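Local coordinates for processed glycerol phosphate lipoteichoic acid synthase 2 (Bacillus subtilis, PDB 2W8D), which belongs to the sulfatase family of the alkaline phosphatase clan and carries a bound magnesium ion in its C-terminal domain, at residues S102-P116 with W137-D149. Numbering follows the deposited sequence.
Sequences SVFVNKAQNTLQSVP and WNRNEMYKAEGID
Selenomethionine Met142, on helix 139-145, enters the bend of segment 102-116 and can be followed atom by atom. Its CB lies 3.6 Å from Phe104 CD2. With CG anti to the backbone N (chi1 172°), CG comes down over the Phe104 ring, 3.4 Å from the centroid and only 6° off the normal, a CH-pi contact. The chain then bends, and SE stands higher above the same face, a distant Met-aromatic contact, while meeting Leu112 CD1 at 3.6 Å. A second bend carries CE to the carbonyl oxygens of Val103, in the first turn of helix 103-106, and of Lys107, just after it. Tyr143 CE1 meets the Phe104 ring in its plane, 3.7 Å from CE2, and Trp137 O also lies at that ring's edge.

Polar bonds flank this apolar centre. Asn138 ND2 donates to Phe104 O (3.0 Å, N-H...O 165°), approaching tilted from the carbonyl plane. The same nitrogen donates to the anti side of Glu141 OE1, and since both acceptors lie close to the amide plane, the pair should fix the rotation of the amide. Further along, two waters donate to Ala145 O; one accepts from Leu112 N and the other from Ser114 N, so the last helical turn is joined to the loop through solvent.

Outside the two segments, Glu88 of helix 86-93 makes a salt bridge with Arg139 and a hydrogen bond with Tyr143. The chemistry is thus an apolar Met142-Phe104 centre with directional bonds at its margins, joining helix 139-145 to segment 102-116, while Trp137, just before the helix, reaches through NE1 to the phosphothreonine at position 84, a magnesium ligand of this sulfatase-family domain.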
loop_
_atom_site.group_PDB
_atom_site.type_symbol
_atom_site.label_atom_id
_atom_site.label_comp_id
_atom_site.label_asym_id
_atom_site.label_seq_id
_atom_site.Cartn_x
_atom_site.Cartn_y
_atom_site.Cartn_z
ATOM N N SER A 102 -10.709 -6.745 -11.494
ATOM C CA SER A 102 -10.575 -5.973 -10.299
ATOM C C SER A 102 -11.446 -6.574 -9.185
ATOM O O SER A 102 -12.678 -6.741 -9.352
ATOM C CB SER A 102 -11.001 -4.530 -10.573
ATOM O OG SER A 102 -11.378 -3.922 -9.344
ATOM N N VAL A 103 -10.805 -6.841 -8.042
ATOM C CA VAL A 103 -11.534 -7.339 -6.880
ATOM C C VAL A 103 -12.548 -6.305 -6.340
ATOM O O VAL A 103 -13.627 -6.686 -5.936
ATOM C CB VAL A 103 -10.589 -7.830 -5.724
ATOM C CG1 VAL A 103 -9.650 -6.714 -5.234
ATOM C CG2 VAL A 103 -11.429 -8.409 -4.553
ATOM N N PHE A 104 -12.199 -5.016 -6.354
ATOM C CA PHE A 104 -13.155 -3.951 -5.984
ATOM C C PHE A 104 -14.422 -3.971 -6.814
ATOM O O PHE A 104 -15.526 -3.794 -6.281
ATOM C CB PHE A 104 -12.520 -2.556 -6.087
ATOM C CG PHE A 104 -12.056 -1.994 -4.764
ATOM C CD1 PHE A 104 -11.118 -2.678 -3.985
ATOM C CD2 PHE A 104 -12.549 -0.757 -4.290
ATOM C CE1 PHE A 104 -10.644 -2.133 -2.741
ATOM C CE2 PHE A 104 -12.095 -0.218 -3.057
ATOM C CZ PHE A 104 -11.147 -0.909 -2.280
ATOM N N VAL A 105 -14.264 -4.154 -8.130
ATOM C CA VAL A 105 -15.406 -4.167 -9.017
ATOM C C VAL A 105 -16.220 -5.441 -8.847
ATOM O O VAL A 105 -17.446 -5.394 -8.901
ATOM C CB VAL A 105 -14.967 -4.030 -10.502
ATOM C CG1 VAL A 105 -16.166 -4.168 -11.454
ATOM C CG2 VAL A 105 -14.226 -2.725 -10.728
ATOM N N ASN A 106 -15.562 -6.586 -8.659
ATOM C CA ASN A 106 -16.291 -7.864 -8.819
ATOM C C ASN A 106 -16.659 -8.586 -7.516
ATOM O O ASN A 106 -17.551 -9.425 -7.522
ATOM C CB ASN A 106 -15.519 -8.807 -9.748
ATOM C CG ASN A 106 -15.543 -8.334 -11.186
ATOM O OD1 ASN A 106 -16.591 -8.028 -11.723
ATOM N ND2 ASN A 106 -14.391 -8.276 -11.811
ATOM N N LYS A 107 -15.993 -8.245 -6.412
ATOM C CA LYS A 107 -16.160 -8.982 -5.166
ATOM C C LYS A 107 -16.665 -8.129 -4.036
ATOM O O LYS A 107 -16.473 -8.488 -2.858
ATOM C CB LYS A 107 -14.830 -9.599 -4.749
ATOM C CG LYS A 107 -14.310 -10.654 -5.664
ATOM C CD LYS A 107 -15.310 -11.802 -5.806
ATOM C CE LYS A 107 -14.736 -12.892 -6.678
ATOM N NZ LYS A 107 -15.796 -13.902 -7.058
ATOM N N ALA A 108 -17.320 -7.014 -4.377
ATOM C CA ALA A 108 -17.794 -6.055 -3.360
ATOM C C ALA A 108 -18.961 -6.579 -2.506
ATOM O O ALA A 108 -19.268 -5.987 -1.469
ATOM C CB ALA A 108 -18.098 -4.657 -3.953
ATOM N N GLN A 109 -19.551 -7.696 -2.920
ATOM C CA GLN A 109 -20.570 -8.386 -2.130
ATOM C C GLN A 109 -19.995 -9.531 -1.290
ATOM O O GLN A 109 -20.739 -10.189 -0.539
ATOM C CB GLN A 109 -21.692 -8.942 -3.008
ATOM C CG GLN A 109 -22.720 -7.949 -3.493
ATOM C CD GLN A 109 -23.713 -8.647 -4.440
ATOM O OE1 GLN A 109 -23.332 -9.031 -5.550
ATOM N NE2 GLN A 109 -24.966 -8.870 -3.987
ATOM N N ASN A 110 -18.688 -9.786 -1.397
ATOM C CA ASN A 110 -18.079 -10.744 -0.463
ATOM C C ASN A 110 -18.319 -10.302 1.002
ATOM O O ASN A 110 -18.492 -9.104 1.258
ATOM C CB ASN A 110 -16.579 -10.964 -0.764
ATOM C CG ASN A 110 -16.338 -12.132 -1.730
ATOM O OD1 ASN A 110 -17.196 -12.465 -2.563
ATOM N ND2 ASN A 110 -15.188 -12.766 -1.609
ATOM N N THR A 111 -18.357 -11.255 1.940
ATOM C CA THR A 111 -18.289 -10.923 3.360
ATOM C C THR A 111 -16.823 -10.700 3.768
ATOM O O THR A 111 -15.959 -11.559 3.568
ATOM C CB THR A 111 -18.952 -12.008 4.252
ATOM O OG1 THR A 111 -20.365 -12.139 3.930
ATOM C CG2 THR A 111 -18.775 -11.664 5.743
ATOM N N LEU A 112 -16.541 -9.529 4.323
ATOM C CA LEU A 112 -15.179 -9.166 4.675
ATOM C C LEU A 112 -14.994 -8.901 6.170
ATOM O O LEU A 112 -15.947 -8.567 6.884
ATOM C CB LEU A 112 -14.734 -7.956 3.846
ATOM C CG LEU A 112 -14.667 -8.164 2.332
ATOM C CD1 LEU A 112 -14.196 -6.899 1.703
ATOM C CD2 LEU A 112 -13.752 -9.323 1.960
ATOM N N GLN A 113 -13.758 -9.060 6.637
ATOM C CA GLN A 113 -13.437 -8.797 8.033
ATOM C C GLN A 113 -12.227 -7.878 8.076
ATOM O O GLN A 113 -11.152 -8.240 8.538
ATOM C CB GLN A 113 -13.281 -10.108 8.810
ATOM C CG GLN A 113 -14.543 -10.954 8.635
ATOM C CD GLN A 113 -14.459 -12.372 9.152
ATOM O OE1 GLN A 113 -13.402 -12.967 9.158
ATOM N NE2 GLN A 113 -15.607 -12.933 9.556
ATOM N N SER A 114 -12.427 -6.672 7.563
ATOM C CA SER A 114 -11.366 -5.679 7.410
ATOM C C SER A 114 -10.836 -5.076 8.712
ATOM O O SER A 114 -11.504 -5.118 9.756
ATOM C CB SER A 114 -11.893 -4.523 6.571
ATOM O OG SER A 114 -12.386 -5.007 5.335
ATOM N N VAL A 115 -9.659 -4.473 8.607
ATOM C CA VAL A 115 -9.068 -3.658 9.655
ATOM C C VAL A 115 -10.003 -2.544 10.156
ATOM O O VAL A 115 -10.291 -2.490 11.340
ATOM C CB VAL A 115 -7.717 -3.089 9.190
ATOM C CG1 VAL A 115 -7.050 -2.350 10.317
ATOM C CG2 VAL A 115 -6.829 -4.250 8.709
ATOM N N PRO A 116 -10.513 -1.678 9.267
ATOM C CA PRO A 116 -11.447 -0.708 9.860
ATOM C C PRO A 116 -12.584 -1.353 10.636
ATOM O O PRO A 116 -13.055 -0.765 11.605
ATOM C CB PRO A 116 -12.001 0.068 8.663
ATOM C CG PRO A 116 -11.405 -0.592 7.404
ATOM C CD PRO A 116 -10.273 -1.445 7.826
ATOM N N TRP A 137 -13.495 3.101 -9.429
ATOM C CA TRP A 137 -13.123 1.786 -8.915
ATOM C C TRP A 137 -14.185 1.162 -8.010
ATOM O O TRP A 137 -13.849 0.345 -7.173
ATOM C CB TRP A 137 -11.781 1.819 -8.167
ATOM C CG TRP A 137 -10.516 1.759 -8.988
ATOM C CD1 TRP A 137 -9.433 2.585 -8.867
ATOM C CD2 TRP A 137 -10.185 0.816 -10.030
ATOM N NE1 TRP A 137 -8.452 2.226 -9.774
ATOM C CE2 TRP A 137 -8.882 1.140 -10.490
ATOM C CE3 TRP A 137 -10.846 -0.289 -10.594
ATOM C CZ2 TRP A 137 -8.240 0.421 -11.516
ATOM C CZ3 TRP A 137 -10.208 -1.008 -11.602
ATOM C CH2 TRP A 137 -8.913 -0.646 -12.054
ATOM N N ASN A 138 -15.463 1.501 -8.182
ATOM C CA ASN A 138 -16.523 0.911 -7.353
ATOM C C ASN A 138 -16.281 1.076 -5.812
ATOM O O ASN A 138 -16.790 0.286 -4.989
ATOM C CB ASN A 138 -16.721 -0.566 -7.730
ATOM C CG ASN A 138 -18.074 -1.114 -7.318
ATOM O OD1 ASN A 138 -19.069 -0.426 -7.394
ATOM N ND2 ASN A 138 -18.116 -2.386 -6.914
ATOM N N ARG A 139 -15.519 2.098 -5.423
ATOM C CA ARG A 139 -15.200 2.309 -4.009
ATOM C C ARG A 139 -16.442 2.433 -3.134
ATOM O O ARG A 139 -16.469 1.898 -2.055
ATOM C CB ARG A 139 -14.293 3.539 -3.797
ATOM C CG ARG A 139 -12.898 3.342 -4.364
ATOM C CD ARG A 139 -12.023 4.515 -4.046
ATOM N NE ARG A 139 -10.633 4.270 -4.392
ATOM C CZ ARG A 139 -10.015 4.776 -5.457
ATOM N NH1 ARG A 139 -8.724 4.502 -5.665
ATOM N NH2 ARG A 139 -10.690 5.531 -6.326
ATOM N N ASN A 140 -17.453 3.152 -3.579
ATOM C CA ASN A 140 -18.619 3.307 -2.727
ATOM C C ASN A 140 -19.335 1.995 -2.371
ATOM O O ASN A 140 -19.978 1.920 -1.342
ATOM C CB ASN A 140 -19.596 4.389 -3.225
ATOM C CG ASN A 140 -20.274 4.035 -4.514
ATOM O OD1 ASN A 140 -19.897 3.109 -5.198
ATOM N ND2 ASN A 140 -21.286 4.807 -4.869
ATOM N N GLU A 141 -19.214 0.970 -3.201
ATOM C CA GLU A 141 -19.806 -0.344 -2.868
ATOM C C GLU A 141 -18.855 -1.135 -1.940
ATOM O O GLU A 141 -19.294 -1.642 -0.906
ATOM C CB GLU A 141 -20.235 -1.148 -4.123
ATOM C CG GLU A 141 -21.220 -2.225 -3.765
ATOM C CD GLU A 141 -21.532 -3.294 -4.849
ATOM O OE1 GLU A 141 -20.900 -3.323 -5.957
ATOM O OE2 GLU A 141 -22.439 -4.133 -4.535
HETATM N N MSE A 142 -17.569 -1.174 -2.269
HETATM C CA MSE A 142 -16.590 -1.996 -1.558
HETATM C C MSE A 142 -16.240 -1.520 -0.149
HETATM O O MSE A 142 -15.970 -2.328 0.728
HETATM C CB MSE A 142 -15.288 -2.112 -2.381
HETATM C CG MSE A 142 -14.101 -2.794 -1.670
HETATM SE SE MSE A 142 -14.532 -4.680 -1.170
HETATM C CE MSE A 142 -14.015 -5.716 -2.782
ATOM N N TYR A 143 -16.200 -0.208 0.044
ATOM C CA TYR A 143 -15.927 0.360 1.339
ATOM C C TYR A 143 -17.025 0.007 2.309
ATOM O O TYR A 143 -16.776 -0.117 3.494
ATOM C CB TYR A 143 -15.810 1.869 1.250
ATOM C CG TYR A 143 -14.521 2.376 0.656
ATOM C CD1 TYR A 143 -13.434 1.537 0.399
ATOM C CD2 TYR A 143 -14.391 3.718 0.362
ATOM C CE1 TYR A 143 -12.259 2.052 -0.180
ATOM C CE2 TYR A 143 -13.250 4.229 -0.181
ATOM C CZ TYR A 143 -12.191 3.421 -0.446
ATOM O OH TYR A 143 -11.085 4.042 -0.975
ATOM N N LYS A 144 -18.242 -0.172 1.812
ATOM C CA LYS A 144 -19.352 -0.485 2.695
ATOM C C LYS A 144 -19.149 -1.888 3.226
ATOM O O LYS A 144 -19.398 -2.158 4.412
ATOM C CB LYS A 144 -20.667 -0.421 1.944
ATOM C CG LYS A 144 -21.066 0.952 1.534
ATOM C CD LYS A 144 -22.342 0.825 0.756
ATOM C CE LYS A 144 -23.250 1.958 1.013
ATOM N NZ LYS A 144 -23.146 2.929 -0.070
ATOM N N ALA A 145 -18.682 -2.776 2.351
ATOM C CA ALA A 145 -18.388 -4.143 2.750
ATOM C C ALA A 145 -17.237 -4.144 3.770
ATOM O O ALA A 145 -17.158 -5.029 4.632
ATOM C CB ALA A 145 -18.021 -4.993 1.510
ATOM N N GLU A 146 -16.356 -3.153 3.664
ATOM C CA GLU A 146 -15.156 -3.095 4.520
ATOM C C GLU A 146 -15.403 -2.408 5.874
ATOM O O GLU A 146 -14.520 -2.364 6.732
ATOM C CB GLU A 146 -13.965 -2.450 3.776
ATOM C CG GLU A 146 -13.427 -3.316 2.623
ATOM C CD GLU A 146 -12.227 -2.699 1.863
ATOM O OE1 GLU A 146 -12.073 -1.438 1.822
ATOM O OE2 GLU A 146 -11.433 -3.511 1.305
ATOM N N GLY A 147 -16.620 -1.897 6.040
ATOM C CA GLY A 147 -17.013 -1.130 7.192
ATOM C C GLY A 147 -16.508 0.290 7.293
ATOM O O GLY A 147 -16.471 0.842 8.393
ATOM N N ILE A 148 -16.101 0.906 6.194
ATOM C CA ILE A 148 -15.592 2.258 6.311
ATOM C C ILE A 148 -16.803 3.157 6.631
ATOM O O ILE A 148 -17.787 3.135 5.876
ATOM C CB ILE A 148 -14.860 2.774 5.055
ATOM C CG1 ILE A 148 -13.693 1.872 4.587
ATOM C CG2 ILE A 148 -14.345 4.198 5.281
ATOM C CD1 ILE A 148 -12.814 1.321 5.622
ATOM N N ASP A 149 -16.733 3.928 7.733
ATOM C CA ASP A 149 -17.901 4.738 8.183
ATOM C C ASP A 149 -18.146 5.912 7.268
ATOM O O ASP A 149 -19.285 6.295 7.075
ATOM C CB ASP A 149 -17.753 5.319 9.620
ATOM C CG ASP A 149 -17.590 4.256 10.671
ATOM O OD1 ASP A 149 -18.553 3.516 10.868
ATOM O OD2 ASP A 149 -16.493 4.126 11.269
HETATM O O HOH W 1 -15.437 -5.952 7.003
HETATM O O HOH W 2 -18.601 -7.361 4.626
#